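PDB 1T9F: protein 1d10 from Caenorhabditis elegans, which is of unknown function but carries MIR repeats folded as a beta-trefoil like that of SDF2 proteins, and probably enters the secretory pathway. Local coordinates for residues A93-Q98 with Q157-G162; P57-K62 with S111-D116; I69-K74 with V119-D124. All coordinates share one frame; numbering follows the deposited sequence.

Interaction 1. Residues A93-Q98 with Q157-G162; sequences APLSKQ and QREVVG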
loop_
_atom_site.group_PDB
_atom_site.type_symbol
_atom_site.label_atom_id
_atom_site.label_comp_id
_atom_site.label_asym_id
_atom_site.label_seq_id
_atom_site.Cartn_x
_atom_site.Cartn_y
_atom_site.Cartn_z
ATOM N N ALA A 93 1.983 -10.284 -11.691
ATOM C CA ALA A 93 1.357 -10.653 -10.421
ATOM C C ALA A 93 1.434 -12.166 -10.236
ATOM O O ALA A 93 1.540 -12.911 -11.211
ATOM C CB ALA A 93 -0.102 -10.193 -10.399
ATOM N N PRO A 94 1.381 -12.640 -8.979
ATOM C CA PRO A 94 1.450 -14.076 -8.683
ATOM C C PRO A 94 0.284 -14.935 -9.180
ATOM O O PRO A 94 0.504 -16.022 -9.703
ATOM C CB PRO A 94 1.587 -14.106 -7.164
ATOM C CG PRO A 94 0.829 -12.891 -6.740
ATOM C CD PRO A 94 1.303 -11.856 -7.735
ATOM N N LEU A 95 -0.947 -14.460 -9.014
ATOM C CA LEU A 95 -2.112 -15.231 -9.451
ATOM C C LEU A 95 -2.839 -14.583 -10.619
ATOM O O LEU A 95 -3.614 -15.239 -11.316
ATOM C CB LEU A 95 -3.098 -15.424 -8.293
ATOM C CG LEU A 95 -2.585 -16.121 -7.029
ATOM C CD1 LEU A 95 -3.694 -16.156 -5.990
ATOM C CD2 LEU A 95 -2.112 -17.528 -7.360
ATOM N N SER A 96 -2.600 -13.294 -10.829
ATOM C CA SER A 96 -3.239 -12.584 -11.931
ATOM C C SER A 96 -2.195 -12.173 -12.959
ATOM O O SER A 96 -1.588 -11.107 -12.865
ATOM C CB SER A 96 -3.984 -11.356 -11.411
ATOM O OG SER A 96 -5.061 -11.748 -10.581
ATOM N N LYS A 97 -1.998 -13.042 -13.945
ATOM C CA LYS A 97 -1.026 -12.827 -15.011
ATOM C C LYS A 97 -1.148 -11.483 -15.727
ATOM O O LYS A 97 -0.142 -10.903 -16.144
ATOM C CB LYS A 97 -1.144 -13.955 -16.038
ATOM C CG LYS A 97 -0.800 -15.337 -15.504
ATOM C CD LYS A 97 0.694 -15.491 -15.261
ATOM C CE LYS A 97 1.065 -16.947 -14.991
ATOM N NZ LYS A 97 2.546 -17.173 -14.978
ATOM N N GLN A 98 -2.376 -10.993 -15.874
ATOM C CA GLN A 98 -2.608 -9.730 -16.565
ATOM C C GLN A 98 -2.217 -8.510 -15.747
ATOM O O GLN A 98 -2.197 -7.387 -16.263
ATOM C CB GLN A 98 -4.079 -9.593 -16.966
ATOM C CG GLN A 98 -4.967 -10.796 -16.667
ATOM C CD GLN A 98 -5.238 -10.998 -15.187
ATOM O OE1 GLN A 98 -4.397 -11.517 -14.454
ATOM N NE2 GLN A 98 -6.419 -10.581 -14.740
ATOM N N GLN A 157 -6.326 -15.010 2.109
ATOM C CA GLN A 157 -5.794 -13.658 1.964
ATOM C C GLN A 157 -5.949 -13.200 0.515
ATOM O O GLN A 157 -5.741 -13.978 -0.419
ATOM C CB GLN A 157 -4.332 -13.625 2.411
ATOM C CG GLN A 157 -4.173 -13.921 3.903
ATOM C CD GLN A 157 -2.758 -13.762 4.407
ATOM O OE1 GLN A 157 -2.013 -12.908 3.938
ATOM N NE2 GLN A 157 -2.386 -14.572 5.394
ATOM N N ARG A 158 -6.335 -11.941 0.328
ATOM C CA ARG A 158 -6.550 -11.411 -1.017
ATOM C C ARG A 158 -5.283 -10.975 -1.745
ATOM O O ARG A 158 -4.362 -10.421 -1.140
ATOM C CB ARG A 158 -7.536 -10.240 -0.974
ATOM C CG ARG A 158 -8.952 -10.611 -0.535
ATOM C CD ARG A 158 -9.048 -10.804 0.967
ATOM N NE ARG A 158 -10.420 -10.681 1.457
ATOM C CZ ARG A 158 -11.327 -11.651 1.429
ATOM N NH1 ARG A 158 -11.019 -12.841 0.934
ATOM N NH2 ARG A 158 -12.551 -11.430 1.899
ATOM N N GLU A 159 -5.244 -11.235 -3.053
ATOM C CA GLU A 159 -4.096 -10.853 -3.867
ATOM C C GLU A 159 -4.126 -9.346 -4.110
ATOM O O GLU A 159 -5.165 -8.785 -4.462
ATOM C CB GLU A 159 -4.111 -11.584 -5.221
ATOM C CG GLU A 159 -3.004 -11.128 -6.174
ATOM C CD GLU A 159 -3.154 -11.687 -7.588
ATOM O OE1 GLU A 159 -4.303 -11.801 -8.067
ATOM O OE2 GLU A 159 -2.122 -11.993 -8.224
ATOM N N VAL A 160 -2.982 -8.708 -3.893
ATOM C CA VAL A 160 -2.817 -7.277 -4.099
ATOM C C VAL A 160 -1.929 -7.124 -5.339
ATOM O O VAL A 160 -0.866 -7.755 -5.439
ATOM C CB VAL A 160 -2.119 -6.616 -2.891
ATOM C CG1 VAL A 160 -1.806 -5.156 -3.208
ATOM C CG2 VAL A 160 -3.003 -6.706 -1.650
ATOM N N VAL A 161 -2.356 -6.299 -6.285
ATOM C CA VAL A 161 -1.586 -6.118 -7.509
ATOM C C VAL A 161 -1.648 -4.693 -8.043
ATOM O O VAL A 161 -2.296 -3.820 -7.464
ATOM C CB VAL A 161 -2.091 -7.041 -8.639
ATOM C CG1 VAL A 161 -2.113 -8.491 -8.176
ATOM C CG2 VAL A 161 -3.474 -6.596 -9.083
ATOM N N GLY A 162 -0.972 -4.485 -9.170
ATOM C CA GLY A 162 -0.948 -3.183 -9.806
ATOM C C GLY A 162 -1.746 -3.268 -11.092
ATOM O O GLY A 162 -1.405 -4.035 -11.989
#

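Interaction 2. Residues P57-K62 with S111-D116; sequences PALNAK and SDTGDD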
loop_
_atom_site.group_PDB
_atom_site.type_symbol
_atom_site.label_atom_id
_atom_site.label_comp_id
_atom_site.label_asym_id
_atom_site.label_seq_id
_atom_site.Cartn_x
_atom_site.Cartn_y
_atom_site.Cartn_z
ATOM N N PRO A 57 8.126 10.082 3.636
ATOM C CA PRO A 57 8.105 11.054 2.536
ATOM C C PRO A 57 8.638 10.320 1.310
ATOM O O PRO A 57 9.223 9.242 1.447
ATOM C CB PRO A 57 9.048 12.151 3.027
ATOM C CG PRO A 57 10.038 11.389 3.870
ATOM C CD PRO A 57 9.148 10.435 4.640
ATOM N N ALA A 58 8.425 10.881 0.122
ATOM C CA ALA A 58 8.891 10.254 -1.113
ATOM C C ALA A 58 10.401 10.023 -1.062
ATOM O O ALA A 58 11.099 10.666 -0.278
ATOM C CB ALA A 58 8.529 11.128 -2.307
ATOM N N LEU A 59 10.899 9.111 -1.895
ATOM C CA LEU A 59 12.331 8.796 -1.912
ATOM C C LEU A 59 13.234 10.021 -1.931
ATOM O O LEU A 59 14.200 10.098 -1.169
ATOM C CB LEU A 59 12.690 7.909 -3.106
ATOM C CG LEU A 59 14.190 7.585 -3.204
ATOM C CD1 LEU A 59 14.603 6.722 -2.022
ATOM C CD2 LEU A 59 14.490 6.863 -4.507
ATOM N N ASN A 60 12.933 10.982 -2.794
ATOM C CA ASN A 60 13.776 12.172 -2.875
ATOM C C ASN A 60 13.178 13.405 -2.204
ATOM O O ASN A 60 13.432 14.539 -2.614
ATOM C CB ASN A 60 14.113 12.466 -4.339
ATOM C CG ASN A 60 14.917 11.344 -4.981
ATOM O OD1 ASN A 60 15.982 10.963 -4.482
ATOM N ND2 ASN A 60 14.411 10.807 -6.087
ATOM N N ALA A 61 12.392 13.170 -1.158
ATOM C CA ALA A 61 11.762 14.245 -0.410
ATOM C C ALA A 61 12.081 14.073 1.066
ATOM O O ALA A 61 12.773 13.138 1.459
ATOM C CB ALA A 61 10.255 14.220 -0.623
ATOM N N LYS A 62 11.560 14.983 1.877
ATOM C CA LYS A 62 11.760 14.944 3.316
ATOM C C LYS A 62 10.534 15.571 3.969
ATOM O O LYS A 62 9.846 16.386 3.358
ATOM C CB LYS A 62 13.020 15.726 3.692
ATOM C CG LYS A 62 13.008 17.162 3.193
ATOM C CD LYS A 62 14.337 17.863 3.447
ATOM C CE LYS A 62 14.351 19.246 2.809
ATOM N NZ LYS A 62 15.679 19.905 2.944
ATOM N N SER A 111 15.857 1.430 -0.230
ATOM C CA SER A 111 14.732 2.081 -0.899
ATOM C C SER A 111 15.121 2.875 -2.147
ATOM O O SER A 111 16.115 3.604 -2.144
ATOM C CB SER A 111 14.015 3.002 0.090
ATOM O OG SER A 111 12.873 3.602 -0.500
ATOM N N ASP A 112 14.331 2.719 -3.209
ATOM C CA ASP A 112 14.551 3.436 -4.468
ATOM C C ASP A 112 13.234 4.009 -5.002
ATOM O O ASP A 112 12.201 3.913 -4.337
ATOM C CB ASP A 112 15.195 2.523 -5.525
ATOM C CG ASP A 112 14.335 1.320 -5.880
ATOM O OD1 ASP A 112 13.091 1.432 -5.880
ATOM O OD2 ASP A 112 14.911 0.254 -6.189
ATOM N N THR A 113 13.267 4.594 -6.199
ATOM C CA THR A 113 12.069 5.196 -6.800
ATOM C C THR A 113 10.894 4.221 -6.943
ATOM O O THR A 113 9.736 4.637 -7.056
ATOM C CB THR A 113 12.376 5.801 -8.201
ATOM O OG1 THR A 113 12.819 4.769 -9.092
ATOM C CG2 THR A 113 13.445 6.867 -8.096
ATOM N N GLY A 114 11.194 2.927 -6.948
ATOM C CA GLY A 114 10.142 1.931 -7.066
ATOM C C GLY A 114 9.223 1.885 -5.851
ATOM O O GLY A 114 8.172 1.243 -5.896
ATOM N N ASP A 115 9.614 2.556 -4.769
ATOM C CA ASP A 115 8.820 2.582 -3.544
ATOM C C ASP A 115 7.851 3.768 -3.484
ATOM O O ASP A 115 7.031 3.843 -2.565
ATOM C CB ASP A 115 9.723 2.647 -2.299
ATOM C CG ASP A 115 10.614 1.416 -2.140
ATOM O OD1 ASP A 115 10.193 0.312 -2.536
ATOM O OD2 ASP A 115 11.732 1.560 -1.592
ATOM N N ASP A 116 7.951 4.684 -4.456
ATOM C CA ASP A 116 7.100 5.875 -4.487
ATOM C C ASP A 116 5.679 5.657 -5.012
ATOM O O ASP A 116 5.479 5.083 -6.081
ATOM C CB ASP A 116 7.749 6.991 -5.326
ATOM C CG ASP A 116 8.984 7.597 -4.668
ATOM O OD1 ASP A 116 9.112 7.543 -3.422
ATOM O OD2 ASP A 116 9.826 8.154 -5.411
HETATM O O HOH W 1 10.944 10.609 -5.051
#

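Interaction 3. Residues I69-K74 with V119-D124; sequences IKCGDK and VICNGD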
loop_
_atom_site.group_PDB
_atom_site.type_symbol
_atom_site.label_atom_id
_atom_site.label_comp_id
_atom_site.label_asym_id
_atom_site.label_seq_id
_atom_site.Cartn_x
_atom_site.Cartn_y
_atom_site.Cartn_z
ATOM N N ILE A 69 -0.101 15.530 4.637
ATOM C CA ILE A 69 0.281 15.054 3.318
ATOM C C ILE A 69 -0.729 15.641 2.349
ATOM O O ILE A 69 -1.939 15.502 2.541
ATOM C CB ILE A 69 0.244 13.522 3.233
ATOM C CG1 ILE A 69 1.284 12.935 4.193
ATOM C CG2 ILE A 69 0.521 13.072 1.796
ATOM C CD1 ILE A 69 1.198 11.449 4.329
ATOM N N LYS A 70 -0.230 16.314 1.319
ATOM C CA LYS A 70 -1.104 16.930 0.338
ATOM C C LYS A 70 -1.444 15.921 -0.747
ATOM O O LYS A 70 -0.620 15.067 -1.075
ATOM C CB LYS A 70 -0.415 18.155 -0.279
ATOM C CG LYS A 70 -0.061 19.268 0.723
ATOM C CD LYS A 70 1.105 18.867 1.625
ATOM C CE LYS A 70 1.441 19.953 2.641
ATOM N NZ LYS A 70 2.608 19.582 3.495
ATOM N N CYS A 71 -2.654 16.010 -1.299
ATOM C CA CYS A 71 -3.064 15.095 -2.363
ATOM C C CYS A 71 -2.203 15.374 -3.582
ATOM O O CYS A 71 -1.891 16.526 -3.880
ATOM C CB CYS A 71 -4.560 15.268 -2.694
ATOM S SG CYS A 71 -5.601 15.045 -1.214
ATOM N N GLY A 72 -1.808 14.316 -4.277
ATOM C CA GLY A 72 -0.969 14.475 -5.442
ATOM C C GLY A 72 0.492 14.243 -5.096
ATOM O O GLY A 72 1.305 13.955 -5.973
ATOM N N ASP A 73 0.838 14.381 -3.821
ATOM C CA ASP A 73 2.218 14.152 -3.398
ATOM C C ASP A 73 2.525 12.660 -3.352
ATOM O O ASP A 73 1.624 11.838 -3.185
ATOM C CB ASP A 73 2.467 14.763 -2.013
ATOM C CG ASP A 73 2.889 16.222 -2.083
ATOM O OD1 ASP A 73 3.080 16.829 -1.010
ATOM O OD2 ASP A 73 3.037 16.757 -3.205
ATOM N N LYS A 74 3.797 12.316 -3.519
ATOM C CA LYS A 74 4.222 10.927 -3.468
ATOM C C LYS A 74 4.633 10.584 -2.042
ATOM O O LYS A 74 5.060 11.456 -1.282
ATOM C CB LYS A 74 5.402 10.683 -4.418
ATOM C CG LYS A 74 5.002 10.693 -5.887
ATOM C CD LYS A 74 6.146 10.328 -6.807
ATOM C CE LYS A 74 7.178 11.435 -6.886
ATOM N NZ LYS A 74 8.189 11.133 -7.936
ATOM N N VAL A 119 -0.393 9.798 -3.915
ATOM C CA VAL A 119 -1.647 9.718 -3.186
ATOM C C VAL A 119 -2.721 10.428 -3.999
ATOM O O VAL A 119 -2.594 11.609 -4.321
ATOM C CB VAL A 119 -1.550 10.376 -1.804
ATOM C CG1 VAL A 119 -2.825 10.117 -1.019
ATOM C CG2 VAL A 119 -0.346 9.819 -1.048
ATOM N N ILE A 120 -3.772 9.695 -4.341
ATOM C CA ILE A 120 -4.848 10.273 -5.129
ATOM C C ILE A 120 -6.081 10.547 -4.284
ATOM O O ILE A 120 -6.930 9.675 -4.099
ATOM C CB ILE A 120 -5.231 9.354 -6.310
ATOM C CG1 ILE A 120 -4.010 9.120 -7.193
ATOM C CG2 ILE A 120 -6.344 9.992 -7.144
ATOM C CD1 ILE A 120 -4.266 8.191 -8.343
ATOM N N CYS A 121 -6.147 11.753 -3.733
ATOM C CA CYS A 121 -7.296 12.166 -2.951
ATOM C C CYS A 121 -7.816 13.499 -3.493
ATOM O O CYS A 121 -7.120 14.179 -4.247
ATOM C CB CYS A 121 -6.979 12.265 -1.449
ATOM S SG CYS A 121 -5.463 13.055 -0.791
ATOM N N ASN A 122 -9.047 13.854 -3.141
ATOM C CA ASN A 122 -9.629 15.100 -3.627
ATOM C C ASN A 122 -9.307 16.265 -2.713
ATOM O O ASN A 122 -9.126 16.092 -1.508
ATOM C CB ASN A 122 -11.139 14.955 -3.795
ATOM C CG ASN A 122 -11.498 14.082 -4.968
ATOM O OD1 ASN A 122 -11.011 14.293 -6.080
ATOM N ND2 ASN A 122 -12.353 13.092 -4.736
ATOM N N GLY A 123 -9.250 17.458 -3.296
ATOM C CA GLY A 123 -8.897 18.631 -2.522
ATOM C C GLY A 123 -7.384 18.580 -2.468
ATOM O O GLY A 123 -6.758 18.059 -3.391
ATOM N N ASP A 124 -6.775 19.107 -1.416
ATOM C CA ASP A 124 -5.326 19.033 -1.352
ATOM C C ASP A 124 -4.800 18.910 0.063
ATOM O O ASP A 124 -4.103 19.784 0.570
ATOM C CB ASP A 124 -4.681 20.231 -2.052
ATOM C CG ASP A 124 -3.267 19.922 -2.522
ATOM O OD1 ASP A 124 -2.433 19.566 -1.665
ATOM O OD2 ASP A 124 -2.994 20.022 -3.740
#

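Interaction 1. Residues A93-Q98 with Q157-G162
A93 and L95, in a loop with no regular secondary structure, lie beside V161 and E159 of a beta strand, the CA atoms of A93 and V161 6.1 Å apart and those of L95 and E159 7.4 Å apart. In this beta-trefoil the loop links strands 85-89 and 100-105, and strand 158-163 is part of the branched antiparallel sheet beside the six-stranded barrel. The arrangement is a buried carboxylate gripped by a loop backbone, and most of it hangs on E159. With CG anti to the backbone N (chi1 175°) and the chain extended beyond it, E159 carries its carboxylate out of the strand and into the bend at L95 and S96. There OE2 accepts two successive backbone N-H groups. L95 N reaches E159 OE2 at 2.8 Å from above the carboxylate plane, 43° out of it, while S96 N comes in on the syn lone pair, with a bond bent to 134° at the hydrogen. OE1 takes the hydroxyl of S96, met on its syn side, and is also hydrogen-bonded to S146 OG of the neighbouring strand 142-146. With both oxygens engaged the carboxylate is fixed in rotation, and these donors probably offset the cost of burying it. The P94 ring comes at E159 from the opposite direction, bringing P94 CG to 3.4 Å from E159 OE2, and L95 CB closes in beside the same oxygen. Beyond the polar group, L95 packs on F150 and P94 on Y31, which ties the loop to two further loops. The apolar part of the contact is small but tight: A93 CB presses on V161 CG1 at 3.4 Å, closer than carbons usually sit, and A93 CB also lies 3.5 Å from E159 OE2.

Interaction 2. Residues P57-K62 with S111-D116
L59 lies against the turn at S111-T113 with its side chain and is bonded to D116 with its backbone; both halves of the grip come from a type I beta turn, A58 to A61. The close part starts at L59 N, which donates almost straight (170°) into the syn lone pair of D116 OD1 at 2.8 Å. L59 CG is anti to its own backbone N, and this throws the two methyls across to the other segment: L59 CD1 lies 3.5 Å from the carbonyl O of S111, while L59 CD2 meets T113 CG2 at 3.7 Å. The surface under the leucine is stiffened from within. D112 OD1 accepts from G114 N in an Asx turn, and D115 OD2 takes the hydroxyl S111 OG through its anti lone pair at 2.6 Å. Toward solvent the contact loosens: at N60 a water stands in for direct contact, accepting from N60 N and donating to D116 OD2, the water oxygen 2.7 Å from D116 OD2. The two oxygens of D116 thus serve successive N-H groups of the turn, one directly and one through water. R76 of strand 74-79 runs alongside, bonded to P57 O and S111 OG and packed on L59 and D116, while H87 of strand 85-89 holds D115 OD1 and H136 of strand 131-136 holds G114 O.

Interaction 3. Residues I69-K74 with V119-D124
C71 and C121 are joined by a disulfide, the covalent part of this contact. Its SG-SG torsion of -100° is left-handed, and the two sulfurs leave their backbones differently: C71 SG is anti to the carbonyl carbon, whereas C121 SG (chi1 45°) sits between the backbone N and the carbonyl carbon. The backbone beyond C121 curls round the bridge, with N122 O 3.7 Å from C71 SG and G123 O 3.6 Å from C71 CB. Hydrogen bonds form a second group, all between backbones. V119 is held by both its N and its O: G72 N donates to V119 O at 2.8 Å, and V119 N donates to D73 O at 3.0 Å in a nearly straight bond. A type II beta turn from K70 to D73 makes this possible, with G72 at its positive-phi corner, where a CB would be jammed against the preceding carbonyl. Apolar contact is slight: I69 CG2 comes no nearer than 4.4 Å to V119 CG2. D124, at the outer end, is poorly ordered, and its closeness to K70 is doubtful. The link thus fastens the approach to barrel strand 74-79 onto the end of its antiparallel neighbour 117-120, while V119 packs inward on I75 of strand 74-79 and L134 of strand 131-136, and I69 lies on W126.

Interaction 1 is the buried one and involves strand 158-163 of the branched sheet, whereas interactions 2 and 3 lie by strands of the barrel. The centres of interactions 1 and 3 are about 26 Å apart, on opposite sides of the chain's centre; interaction 3 is at the surface and interaction 2 intermediate in burial. The connection between strands 53-57 and 74-79 is joined by interaction 2 to the loop leading into strand 117-120 and by interaction 3 to that strand's end and the residues after it; the two touch where A58 CB packs on K74 O. A carboxylate receives backbone N-H groups in interactions 1 and 2, in the first at a buried glutamate, bonded directly, in the second partly through water, while interaction 3 relies on a disulfide and main-chain bonds.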